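Local coordinates for catabolite control protein A (Lactococcus lactis, PDB 2O20) that probably regulates transcription globally in carbon catabolite repression and activation, as a DNA-binding repressor and activator of the LacI family, at residues Thr241-Leu255 and Phe269-Thr283. The protein carries 1 engineered substitution. Residues are numbered along the deposited sequence; the frame is centred on the assembly and turned at random.
With SO4 (sulfate ion), chain L.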
ATOM      1  N   THR D 241     -25.802  -4.355  13.611  1.00 17.55           N
ATOM      2  CA  THR D 241     -25.350  -5.733  13.377  1.00 18.02           C
ATOM      3  C   THR D 241     -24.594  -5.904  12.070  1.00 18.18           C
ATOM      4  O   THR D 241     -24.189  -7.017  11.747  1.00 18.63           O
ATOM      5  CB  THR D 241     -26.515  -6.740  13.387  1.00 18.58           C
ATOM      6  OG1 THR D 241     -27.462  -6.380  12.351  1.00 18.22           O
ATOM      7  CG2 THR D 241     -27.180  -6.775  14.782  1.00 20.21           C
ATOM      8  N   SER D 242     -24.404  -4.811  11.339  1.00 17.96           N
ATOM      9  CA  SER D 242     -23.654  -4.819  10.103  1.00 18.35           C
ATOM     10  C   SER D 242     -23.298  -3.389   9.721  1.00 17.78           C
ATOM     11  O   SER D 242     -23.831  -2.425  10.291  1.00 17.37           O
ATOM     12  CB  SER D 242     -24.452  -5.488   9.004  1.00 18.28           C
ATOM     13  OG  SER D 242     -25.685  -4.800   8.784  1.00 18.54           O
ATOM     14  N   ALA D 243     -22.396  -3.258   8.754  1.00 17.62           N
ATOM     15  CA  ALA D 243     -21.995  -1.973   8.241  1.00 17.45           C
ATOM     16  C   ALA D 243     -21.539  -2.040   6.784  1.00 17.55           C
ATOM     17  O   ALA D 243     -20.858  -2.994   6.385  1.00 18.91           O
ATOM     18  CB  ALA D 243     -20.875  -1.438   9.084  1.00 16.06           C
ATOM     19  N   VAL D 244     -21.879  -0.989   6.047  1.00 18.50           N
ATOM     20  CA  VAL D 244     -21.298  -0.659   4.727  1.00 18.94           C
ATOM     21  C   VAL D 244     -20.297   0.465   4.977  1.00 19.13           C
ATOM     22  O   VAL D 244     -20.604   1.437   5.680  1.00 18.57           O
ATOM     23  CB  VAL D 244     -22.343  -0.166   3.737  1.00 18.83           C
ATOM     24  CG1 VAL D 244     -21.699   0.044   2.327  1.00 20.39           C
ATOM     25  CG2 VAL D 244     -23.535  -1.131   3.718  1.00 20.09           C
ATOM     26  N   VAL D 245     -19.082   0.287   4.456  1.00 19.39           N
ATOM     27  CA  VAL D 245     -17.972   1.170   4.747  1.00 19.53           C
ATOM     28  C   VAL D 245     -17.342   1.672   3.428  1.00 20.47           C
ATOM     29  O   VAL D 245     -17.045   0.878   2.516  1.00 20.51           O
ATOM     30  CB  VAL D 245     -16.918   0.448   5.621  1.00 19.91           C
ATOM     31  CG1 VAL D 245     -15.872   1.463   6.052  1.00 18.79           C
ATOM     32  CG2 VAL D 245     -17.586  -0.270   6.847  1.00 20.93           C
ATOM     33  N   SER D 246     -17.229   2.981   3.270  1.00 20.24           N
ATOM     34  CA  SER D 246     -16.814   3.483   1.979  1.00 20.71           C
ATOM     35  C   SER D 246     -15.313   3.284   1.682  1.00 20.36           C
ATOM     36  O   SER D 246     -14.958   3.113   0.524  1.00 20.48           O
ATOM     37  CB  SER D 246     -17.200   4.950   1.803  1.00 21.55           C
ATOM     38  OG  SER D 246     -16.499   5.726   2.718  1.00 21.34           O
ATOM     39  N   HIS D 247     -14.460   3.336   2.696  1.00 19.96           N
ATOM     40  CA  HIS D 247     -12.999   3.221   2.486  1.00 20.85           C
ATOM     41  C   HIS D 247     -12.469   1.908   3.025  1.00 19.81           C
ATOM     42  O   HIS D 247     -12.782   1.515   4.121  1.00 17.32           O
ATOM     43  CB  HIS D 247     -12.261   4.384   3.123  1.00 22.91           C
ATOM     44  CG  HIS D 247     -12.641   5.702   2.550  1.00 27.61           C
ATOM     45  ND1 HIS D 247     -13.067   6.756   3.329  1.00 32.95           N
ATOM     46  CD2 HIS D 247     -12.750   6.112   1.261  1.00 32.37           C
ATOM     47  CE1 HIS D 247     -13.380   7.773   2.550  1.00 32.83           C
ATOM     48  NE2 HIS D 247     -13.205   7.407   1.293  1.00 33.51           N
ATOM     49  N   ASP D 248     -11.656   1.226   2.224  1.00 18.53           N
ATOM     50  CA  ASP D 248     -11.125  -0.077   2.604  1.00 17.58           C
ATOM     51  C   ASP D 248     -10.311  -0.051   3.900  1.00 16.26           C
ATOM     52  O   ASP D 248     -10.414  -0.973   4.693  1.00 14.52           O
ATOM     53  CB  ASP D 248     -10.218  -0.632   1.478  1.00 17.94           C
ATOM     54  CG  ASP D 248     -10.978  -0.967   0.198  1.00 19.11           C
ATOM     55  OD1 ASP D 248     -12.181  -1.368   0.211  1.00 19.30           O
ATOM     56  OD2 ASP D 248     -10.338  -0.791  -0.867  1.00 20.74           O
ATOM     57  N   THR D 249      -9.479   0.968   4.105  1.00 16.36           N
ATOM     58  CA  THR D 249      -8.651   1.048   5.305  1.00 17.39           C
ATOM     59  C   THR D 249      -9.517   1.106   6.569  1.00 16.42           C
ATOM     60  O   THR D 249      -9.215   0.465   7.557  1.00 16.13           O
ATOM     61  CB  THR D 249      -7.751   2.283   5.315  1.00 18.17           C
ATOM     62  OG1 THR D 249      -8.535   3.415   4.897  1.00 21.82           O
ATOM     63  CG2 THR D 249      -6.548   2.097   4.402  1.00 21.29           C
ATOM     64  N   VAL D 250     -10.599   1.864   6.496  1.00 16.43           N
ATOM     65  CA  VAL D 250     -11.581   1.938   7.582  1.00 16.26           C
ATOM     66  C   VAL D 250     -12.280   0.580   7.861  1.00 15.81           C
ATOM     67  O   VAL D 250     -12.447   0.174   9.004  1.00 15.30           O
ATOM     68  CB  VAL D 250     -12.593   3.062   7.308  1.00 16.33           C
ATOM     69  CG1 VAL D 250     -13.597   3.164   8.457  1.00 16.47           C
ATOM     70  CG2 VAL D 250     -11.870   4.408   7.057  1.00 17.19           C
ATOM     71  N   ALA D 251     -12.695  -0.103   6.801  1.00 15.06           N
ATOM     72  CA  ALA D 251     -13.345  -1.417   6.884  1.00 14.87           C
ATOM     73  C   ALA D 251     -12.463  -2.450   7.509  1.00 15.63           C
ATOM     74  O   ALA D 251     -12.949  -3.263   8.279  1.00 15.54           O
ATOM     75  CB  ALA D 251     -13.771  -1.912   5.517  1.00 14.54           C
ATOM     76  N   VAL D 252     -11.190  -2.445   7.103  1.00 15.87           N
ATOM     77  CA  VAL D 252     -10.217  -3.373   7.636  1.00 16.92           C
ATOM     78  C   VAL D 252      -9.997  -3.101   9.132  1.00 16.41           C
ATOM     79  O   VAL D 252      -9.860  -4.056   9.912  1.00 17.00           O
ATOM     80  CB  VAL D 252      -8.876  -3.349   6.864  1.00 17.36           C
ATOM     81  CG1 VAL D 252      -7.855  -4.268   7.493  1.00 18.31           C
ATOM     82  CG2 VAL D 252      -9.072  -3.766   5.403  1.00 18.84           C
ATOM     83  N   GLY D 253      -9.968  -1.820   9.521  1.00 15.73           N
ATOM     84  CA  GLY D 253      -9.925  -1.429  10.925  1.00 16.19           C
ATOM     85  C   GLY D 253     -11.113  -1.885  11.755  1.00 15.71           C
ATOM     86  O   GLY D 253     -10.928  -2.419  12.860  1.00 17.31           O
ATOM     87  N   LEU D 254     -12.321  -1.716  11.219  1.00 16.47           N
ATOM     88  CA  LEU D 254     -13.566  -2.188  11.844  1.00 16.81           C
ATOM     89  C   LEU D 254     -13.540  -3.701  12.037  1.00 16.44           C
ATOM     90  O   LEU D 254     -13.824  -4.195  13.139  1.00 15.49           O
ATOM     91  CB  LEU D 254     -14.802  -1.794  10.998  1.00 17.20           C
ATOM     92  CG  LEU D 254     -16.158  -2.079  11.656  1.00 16.80           C
ATOM     93  CD1 LEU D 254     -16.318  -1.166  12.838  1.00 16.34           C
ATOM     94  CD2 LEU D 254     -17.307  -1.922  10.693  1.00 16.88           C
ATOM     95  N   LEU D 255     -13.112  -4.424  11.005  1.00 15.91           N
ATOM     96  CA  LEU D 255     -12.997  -5.897  11.084  1.00 16.41           C
ATOM     97  C   LEU D 255     -11.974  -6.335  12.129  1.00 15.25           C
ATOM     98  O   LEU D 255     -12.278  -7.210  12.950  1.00 14.68           O
ATOM     99  CB  LEU D 255     -12.665  -6.513   9.710  1.00 15.51           C
ATOM    100  CG  LEU D 255     -12.529  -8.042   9.611  1.00 17.85           C
ATOM    101  CD1 LEU D 255     -13.790  -8.708  10.055  1.00 18.29           C
ATOM    102  CD2 LEU D 255     -12.195  -8.455   8.201  1.00 17.46           C
ATOM    103  N   PHE D 269     -22.002 -10.147  13.210  1.00 18.28           N
ATOM    104  CA  PHE D 269     -21.652  -8.848  12.623  1.00 18.03           C
ATOM    105  C   PHE D 269     -21.090  -9.041  11.206  1.00 18.05           C
ATOM    106  O   PHE D 269     -20.212  -9.876  11.010  1.00 17.36           O
ATOM    107  CB  PHE D 269     -20.673  -8.031  13.481  1.00 18.97           C
ATOM    108  CG  PHE D 269     -20.736  -6.545  13.182  1.00 17.24           C
ATOM    109  CD1 PHE D 269     -21.564  -5.705  13.932  1.00 18.32           C
ATOM    110  CD2 PHE D 269     -20.034  -6.014  12.136  1.00 16.51           C
ATOM    111  CE1 PHE D 269     -21.663  -4.349  13.615  1.00 17.99           C
ATOM    112  CE2 PHE D 269     -20.154  -4.671  11.785  1.00 18.06           C
ATOM    113  CZ  PHE D 269     -20.958  -3.840  12.554  1.00 19.49           C
ATOM    114  N   GLU D 270     -21.609  -8.266  10.258  1.00 17.31           N
ATOM    115  CA  GLU D 270     -21.228  -8.368   8.848  1.00 17.93           C
ATOM    116  C   GLU D 270     -20.708  -7.023   8.345  1.00 16.78           C
ATOM    117  O   GLU D 270     -21.167  -5.978   8.779  1.00 16.73           O
ATOM    118  CB  GLU D 270     -22.416  -8.767   7.992  1.00 18.03           C
ATOM    119  CG  GLU D 270     -23.082 -10.108   8.329  1.00 18.28           C
ATOM    120  CD  GLU D 270     -24.150 -10.482   7.322  1.00 19.38           C
ATOM    121  OE1 GLU D 270     -23.837 -10.674   6.131  1.00 22.30           O
ATOM    122  OE2 GLU D 270     -25.346 -10.537   7.723  1.00 24.59           O
ATOM    123  N   ILE D 271     -19.722  -7.074   7.457  1.00 17.11           N
ATOM    124  CA  ILE D 271     -19.059  -5.881   6.930  1.00 16.76           C
ATOM    125  C   ILE D 271     -18.918  -5.978   5.387  1.00 16.56           C
ATOM    126  O   ILE D 271     -18.516  -7.003   4.846  1.00 16.11           O
ATOM    127  CB  ILE D 271     -17.644  -5.674   7.542  1.00 16.87           C
ATOM    128  CG1 ILE D 271     -17.719  -5.561   9.065  1.00 17.42           C
ATOM    129  CG2 ILE D 271     -16.974  -4.407   6.962  1.00 17.36           C
ATOM    130  CD1 ILE D 271     -16.361  -5.561   9.766  1.00 19.48           C
ATOM    131  N   ILE D 272     -19.230  -4.877   4.711  1.00 16.75           N
ATOM    132  CA  ILE D 272     -18.974  -4.745   3.272  1.00 17.63           C
ATOM    133  C   ILE D 272     -18.141  -3.473   3.082  1.00 16.75           C
ATOM    134  O   ILE D 272     -18.524  -2.405   3.537  1.00 17.87           O
ATOM    135  CB  ILE D 272     -20.301  -4.673   2.442  1.00 17.65           C
ATOM    136  CG1 ILE D 272     -21.169  -5.905   2.710  1.00 18.06           C
ATOM    137  CG2 ILE D 272     -19.948  -4.546   0.912  1.00 18.17           C
ATOM    138  CD1 ILE D 272     -22.530  -5.909   2.000  1.00 19.55           C
ATOM    139  N   SER D 273     -16.979  -3.615   2.466  1.00 17.66           N
ATOM    140  CA  SER D 273     -16.088  -2.507   2.149  1.00 17.90           C
ATOM    141  C   SER D 273     -16.377  -1.849   0.777  1.00 18.88           C
ATOM    142  O   SER D 273     -17.223  -2.291   0.007  1.00 17.87           O
ATOM    143  CB  SER D 273     -14.626  -3.004   2.218  1.00 18.94           C
ATOM    144  OG  SER D 273     -13.712  -1.911   2.238  1.00 19.91           O
ATOM    145  N   GLY D 274     -15.655  -0.772   0.507  1.00 20.42           N
ATOM    146  CA  GLY D 274     -15.977   0.130  -0.566  1.00 21.71           C
ATOM    147  C   GLY D 274     -15.259   0.035  -1.907  1.00 21.07           C
ATOM    148  O   GLY D 274     -15.808   0.544  -2.894  1.00 21.70           O
ATOM    149  N   ALA D 275     -14.068  -0.566  -1.985  1.00 21.11           N
ATOM    150  CA  ALA D 275     -13.297  -0.584  -3.266  1.00 20.63           C
ATOM    151  C   ALA D 275     -12.485  -1.830  -3.660  1.00 19.52           C
ATOM    152  O   ALA D 275     -12.122  -1.996  -4.848  1.00 19.81           O
ATOM    153  CB  ALA D 275     -12.368   0.670  -3.343  1.00 21.16           C
ATOM    154  N   ASN D 276     -12.201  -2.709  -2.705  1.00 19.52           N
ATOM    155  CA  ASN D 276     -11.359  -3.877  -2.934  1.00 19.45           C
ATOM    156  C   ASN D 276      -9.949  -3.505  -3.412  1.00 18.53           C
ATOM    157  O   ASN D 276      -9.419  -4.123  -4.344  1.00 18.30           O
ATOM    158  CB  ASN D 276     -12.004  -4.803  -3.971  1.00 20.02           C
ATOM    159  CG  ASN D 276     -11.484  -6.196  -3.898  1.00 21.75           C
ATOM    160  OD1 ASN D 276     -11.230  -6.705  -2.810  1.00 25.73           O
ATOM    161  ND2 ASN D 276     -11.297  -6.824  -5.052  1.00 22.68           N
ATOM    162  N   SER D 277      -9.383  -2.443  -2.844  1.00 19.06           N
ATOM    163  CA  SER D 277      -7.994  -2.071  -3.077  1.00 18.99           C
ATOM    164  C   SER D 277      -7.035  -3.206  -2.672  1.00 19.06           C
ATOM    165  O   SER D 277      -7.446  -4.149  -1.968  1.00 19.12           O
ATOM    166  CB  SER D 277      -7.668  -0.762  -2.323  1.00 20.25           C
ATOM    167  OG  SER D 277      -7.704  -0.922  -0.916  1.00 20.03           O
ATOM    168  N   PRO D 278      -5.763  -3.122  -3.107  1.00 18.39           N
ATOM    169  CA  PRO D 278      -4.825  -4.203  -2.812  1.00 18.84           C
ATOM    170  C   PRO D 278      -4.702  -4.700  -1.369  1.00 18.89           C
ATOM    171  O   PRO D 278      -4.576  -5.908  -1.184  1.00 18.14           O
ATOM    172  CB  PRO D 278      -3.495  -3.697  -3.394  1.00 18.73           C
ATOM    173  CG  PRO D 278      -3.922  -2.762  -4.496  1.00 19.92           C
ATOM    174  CD  PRO D 278      -5.175  -2.119  -4.022  1.00 17.29           C
ATOM    175  N   ILE D 279      -4.829  -3.833  -0.362  1.00 18.93           N
ATOM    176  CA  ILE D 279      -4.752  -4.321   1.029  1.00 19.00           C
ATOM    177  C   ILE D 279      -5.821  -5.340   1.436  1.00 19.94           C
ATOM    178  O   ILE D 279      -5.585  -6.123   2.364  1.00 20.59           O
ATOM    179  CB  ILE D 279      -4.772  -3.179   2.092  1.00 19.13           C
ATOM    180  CG1 ILE D 279      -5.996  -2.250   1.954  1.00 19.36           C
ATOM    181  CG2 ILE D 279      -3.458  -2.472   2.081  1.00 18.12           C
ATOM    182  CD1 ILE D 279      -6.347  -1.484   3.258  1.00 19.48           C
ATOM    183  N   THR D 280      -6.992  -5.283   0.789  1.00 20.84           N
ATOM    184  CA  THR D 280      -8.120  -6.165   1.135  1.00 21.91           C
ATOM    185  C   THR D 280      -7.786  -7.659   0.918  1.00 21.88           C
ATOM    186  O   THR D 280      -8.371  -8.521   1.566  1.00 23.00           O
ATOM    187  CB  THR D 280      -9.414  -5.788   0.349  1.00 22.27           C
ATOM    188  OG1 THR D 280      -9.245  -6.168  -1.012  1.00 25.06           O
ATOM    189  CG2 THR D 280      -9.672  -4.292   0.424  1.00 23.38           C
ATOM    190  N   GLN D 281      -6.840  -7.975   0.032  1.00 21.92           N
ATOM    191  CA  GLN D 281      -6.383  -9.357  -0.146  1.00 22.75           C
ATOM    192  C   GLN D 281      -5.786  -9.972   1.136  1.00 21.86           C
ATOM    193  O   GLN D 281      -5.823 -11.193   1.315  1.00 20.57           O
ATOM    194  CB  GLN D 281      -5.357  -9.473  -1.294  1.00 23.62           C
ATOM    195  CG  GLN D 281      -4.791 -10.906  -1.485  1.00 25.81           C
ATOM    196  CD  GLN D 281      -3.839 -11.049  -2.664  1.00 26.60           C
ATOM    197  OE1 GLN D 281      -3.012 -10.174  -2.905  1.00 31.05           O
ATOM    198  NE2 GLN D 281      -3.940 -12.168  -3.395  1.00 30.61           N
ATOM    199  N   TYR D 282      -5.279  -9.119   2.021  1.00 19.96           N
ATOM    200  CA  TYR D 282      -4.489  -9.561   3.158  1.00 20.28           C
ATOM    201  C   TYR D 282      -5.307  -9.597   4.452  1.00 19.89           C
ATOM    202  O   TYR D 282      -4.763  -9.765   5.525  1.00 20.96           O
ATOM    203  CB  TYR D 282      -3.250  -8.664   3.297  1.00 19.28           C
ATOM    204  CG  TYR D 282      -2.350  -8.757   2.079  1.00 18.84           C
ATOM    205  CD1 TYR D 282      -1.595  -9.894   1.849  1.00 19.44           C
ATOM    206  CD2 TYR D 282      -2.305  -7.726   1.142  1.00 19.57           C
ATOM    207  CE1 TYR D 282      -0.781  -9.995   0.741  1.00 20.01           C
ATOM    208  CE2 TYR D 282      -1.512  -7.810   0.018  1.00 20.28           C
ATOM    209  CZ  TYR D 282      -0.757  -8.958  -0.184  1.00 19.63           C
ATOM    210  OH  TYR D 282       0.014  -9.061  -1.292  1.00 19.83           O
ATOM    211  N   THR D 283      -6.620  -9.457   4.370  1.00 20.01           N
ATOM    212  CA  THR D 283      -7.425  -9.581   5.581  1.00 19.13           C
ATOM    213  C   THR D 283      -7.681 -11.055   5.931  1.00 18.70           C
ATOM    214  O   THR D 283      -7.802 -11.916   5.061  1.00 19.05           O
ATOM    215  CB  THR D 283      -8.746  -8.812   5.498  1.00 20.19           C
ATOM    216  OG1 THR D 283      -9.621  -9.455   4.562  1.00 20.66           O
ATOM    217  CG2 THR D 283      -8.481  -7.376   5.081  1.00 21.53           C
TER
HETATM  218  S   SO4 L2003     -14.502  10.449   0.232  1.00 57.08           S
HETATM  219  O1  SO4 L2003     -14.905  11.795  -0.193  1.00 57.76           O
HETATM  220  O2  SO4 L2003     -15.007  10.211   1.586  1.00 56.92           O
HETATM  221  O3  SO4 L2003     -15.054   9.461  -0.696  1.00 55.82           O
HETATM  222  O4  SO4 L2003     -13.039  10.375   0.236  1.00 56.81           O
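Asp248, in the first turn of helix 248-260, is received by the loop that follows strand 270-272. Asp248 CB lies against two serine hydroxyls, Ser277 OG at 3.5 Å and Ser273 OG slightly farther. Asp248 CG stands anti to the carbonyl carbon (chi1 -67°), which turns the carboxylate toward the loop 273-277, and Asp248 CG meets the methyl Thr280 CG2 at 3.6 Å. From there the carboxylate forks. OD1 takes three donors: Ser273 OG, 2.6 Å from Asp248 OD1, on its anti lone pair, and the amides of Ala275 and Asn276 on the syn side, both tilted out of the carboxylate plane. OD2 takes two from Ser277, both on the same face of the plane: OG at 2.6 Å from Asp248 OD2, on the anti side, and N from higher above. Five hydrogen bonds thus fix the rotation of this buried group and tie down the loop segment 275-277. With an alanine here the amides of Ala275, Asn276 and Ser277 and the two serine hydroxyls would lose their shared acceptor, and the loop would probably be freer to shift. Strand 242-245, helix 248-260 and strand 270-272 form a beta-alpha-beta unit of the periplasmic-binding-protein-like domain, the two strands being parallel neighbours at 12°. Four backbone bonds run between Thr241-Val245 and Glu270-Ile272, the last from Val245 N to Ile272 O (2.9 Å). Under the helix, Ile271 sends CD1 against Leu255 CA (3.6 Å) and Leu254 CD2, while its CG2 branch reaches Val245 CG2 and Ala251 CB. The Phe269 ring lays one face over the Thr241-Ser242 peptide, and Ile271 CG1 sits in plane at its edge. Farther along, Thr283 CG2 packs on Val252 CG2 at 3.7 Å, and Ile279 CD1 on the methyl of Thr249; Tyr282 of the second subunit also packs against Val252.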